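Side-chain contact in adenosine kinase (Sinorhizobium meliloti, PDB 3UBO), which probably transfers a phosphate from ATP to the 5'-hydroxyl of adenosine, as a kinase of the pfkB family: residues 215-218 with 219-222. Numbering follows the deposited sequence.
Sequences FANR and QEAL. With ADP (adenosine-5'-diphosphate), chain D.
With chi1 at 60°, Asn217 holds its CG between its own backbone N and carbonyl carbon, which turns the amide back over the first turn of the helix, while Glu220, its CG anti to the carbonyl carbon (chi1 -76°) and its chain bent at chi2, folds toward the end of the strand. The two side chains lie roughly perpendicular to each other and complete a capping box. Asn217 OD1 accepts from Glu220 N at 3.1 Å, with the donor almost in line with the amide carbonyl, and in return Asn217 N gives its hydrogen to Glu220 OE1 at 2.9 Å, meeting the carboxylate from above its plane. Amide and carboxylate planes stand 34° apart, with Asn217 ND2 2.7 Å from Glu220 OE2. Asn217 ND2 also makes a weak hydrogen bond of 2.8 Å to O1B of the ADP beta-phosphate, so the helix cap is also part of the nucleotide pocket; Glu220 is thus placed as a second-shell residue and probably helps set the tilt of the amide. An alanine in place of Glu220 would probably leave Asn217 N without this acceptor and the amide freer to turn away from the phosphate. Beyond the cap the helix continues through Ala221 N to Asn217 O (3.0 Å) and Leu222 N to Arg218 O (2.9 Å). The extended Arg218 chain passes Leu222, with Arg218 CG 4.1 Å from Leu222 CD1, and its guanidinium makes a cation-pi contact with Phe230. The turn thus joins strand 213-217, set in the parallel sheet between strands 184-188 and 246-247, to helix 218-224, while Phe215, further back on the strand, packs edge-to-face on Phe286 of helix 278-290.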
loop_
_atom_site.group_PDB
_atom_site.type_symbol
_atom_site.label_atom_id
_atom_site.label_comp_id
_atom_site.label_asym_id
_atom_site.label_seq_id
_atom_site.Cartn_x
_atom_site.Cartn_y
_atom_site.Cartn_z
ATOM N N PHE A 215 26.522 9.325 3.667
ATOM C CA PHE A 215 25.377 9.337 4.639
ATOM C C PHE A 215 25.366 8.044 5.452
ATOM O O PHE A 215 25.634 6.952 4.894
ATOM C CB PHE A 215 24.014 9.484 3.959
ATOM C CG PHE A 215 23.871 10.721 3.118
ATOM C CD1 PHE A 215 23.084 11.773 3.560
ATOM C CD2 PHE A 215 24.508 10.820 1.856
ATOM C CE1 PHE A 215 22.920 12.903 2.792
ATOM C CE2 PHE A 215 24.367 11.967 1.081
ATOM C CZ PHE A 215 23.565 13.026 1.579
ATOM N N ALA A 216 25.081 8.170 6.742
ATOM C CA ALA A 216 25.041 7.060 7.680
ATOM C C ALA A 216 24.174 7.378 8.949
ATOM O O ALA A 216 23.870 8.564 9.258
ATOM C CB ALA A 216 26.440 6.701 8.084
ATOM N N ASN A 217 23.759 6.351 9.697
ATOM C CA ASN A 217 23.131 6.656 10.981
ATOM C C ASN A 217 24.215 6.420 12.033
ATOM O O ASN A 217 25.314 5.992 11.691
ATOM C CB ASN A 217 21.808 5.885 11.209
ATOM C CG ASN A 217 21.991 4.362 11.184
ATOM O OD1 ASN A 217 22.987 3.836 11.680
ATOM N ND2 ASN A 217 21.009 3.653 10.629
ATOM N N ARG A 218 23.931 6.709 13.289
ATOM C CA ARG A 218 24.942 6.618 14.308
ATOM C C ARG A 218 25.523 5.218 14.454
ATOM O O ARG A 218 26.726 5.060 14.411
ATOM C CB ARG A 218 24.369 7.127 15.590
ATOM C CG ARG A 218 25.214 6.907 16.771
ATOM C CD ARG A 218 24.384 7.269 18.005
ATOM N NE ARG A 218 25.227 7.550 19.148
ATOM C CZ ARG A 218 25.416 8.775 19.637
ATOM N NH1 ARG A 218 24.802 9.831 19.069
ATOM N NH2 ARG A 218 26.207 8.947 20.706
ATOM N N GLN A 219 24.707 4.181 14.592
ATOM C CA GLN A 219 25.270 2.826 14.745
ATOM C C GLN A 219 26.236 2.460 13.606
ATOM O O GLN A 219 27.324 1.923 13.835
ATOM C CB GLN A 219 24.161 1.769 14.907
ATOM C CG GLN A 219 23.570 1.722 16.321
ATOM C CD GLN A 219 24.627 1.934 17.438
ATOM O OE1 GLN A 219 25.763 1.414 17.375
ATOM N NE2 GLN A 219 24.253 2.698 18.453
ATOM N N GLU A 220 25.809 2.764 12.386
ATOM C CA GLU A 220 26.600 2.519 11.178
ATOM C C GLU A 220 27.972 3.208 11.230
ATOM O O GLU A 220 29.021 2.592 10.960
ATOM C CB GLU A 220 25.825 2.954 9.946
ATOM C CG GLU A 220 24.740 1.970 9.570
ATOM C CD GLU A 220 23.488 2.618 8.919
ATOM O OE1 GLU A 220 23.555 3.751 8.342
ATOM O OE2 GLU A 220 22.407 1.971 9.008
ATOM N N ALA A 221 27.963 4.484 11.601
ATOM C CA ALA A 221 29.215 5.186 11.849
ATOM C C ALA A 221 30.071 4.627 13.004
ATOM O O ALA A 221 31.278 4.472 12.839
ATOM C CB ALA A 221 28.978 6.651 12.005
ATOM N N LEU A 222 29.473 4.300 14.146
ATOM C CA LEU A 222 30.252 3.700 15.240
ATOM C C LEU A 222 30.954 2.412 14.823
ATOM O O LEU A 222 31.921 2.009 15.463
ATOM C CB LEU A 222 29.369 3.384 16.447
ATOM C CG LEU A 222 28.797 4.611 17.168
ATOM C CD1 LEU A 222 27.905 4.248 18.368
ATOM C CD2 LEU A 222 29.914 5.531 17.582
HETATM P PB ADP D . 17.845 5.274 10.159
HETATM O O1B ADP D . 18.184 3.765 10.762
HETATM O O2B ADP D . 18.794 5.808 8.884
HETATM O O3B ADP D . 16.420 5.369 9.744
HETATM P PA ADP D . 17.880 7.521 12.287
HETATM O O1A ADP D . 17.612 6.985 13.821
HETATM O O2A ADP D . 19.065 8.378 12.267
HETATM O O3A ADP D . 18.200 6.002 11.623
HETATM O "O5'" ADP D . 16.632 8.402 11.588
HETATM C "C5'" ADP D . 16.804 8.967 10.294
HETATM C "C4'" ADP D . 16.137 10.376 10.163
HETATM O "O4'" ADP D . 14.633 10.453 10.185
HETATM C "C3'" ADP D . 16.508 11.488 11.281
HETATM O "O3'" ADP D . 17.801 12.066 11.305
HETATM C "C2'" ADP D . 15.261 12.352 11.426
HETATM O "O2'" ADP D . 15.103 13.556 10.661
HETATM C "C1'" ADP D . 14.217 11.281 11.284
HETATM N N9 ADP D . 13.918 10.545 12.551
HETATM C C8 ADP D . 14.343 9.294 12.943
HETATM N N7 ADP D . 13.798 8.982 14.258
HETATM C C5 ADP D . 13.030 10.105 14.681
HETATM C C6 ADP D . 12.232 10.362 15.895
HETATM N N6 ADP D . 12.114 9.319 16.933
HETATM N N1 ADP D . 11.560 11.539 16.017
HETATM C C2 ADP D . 11.608 12.509 15.001
HETATM N N3 ADP D . 12.396 12.284 13.813
HETATM C C4 ADP D . 13.077 11.079 13.663
#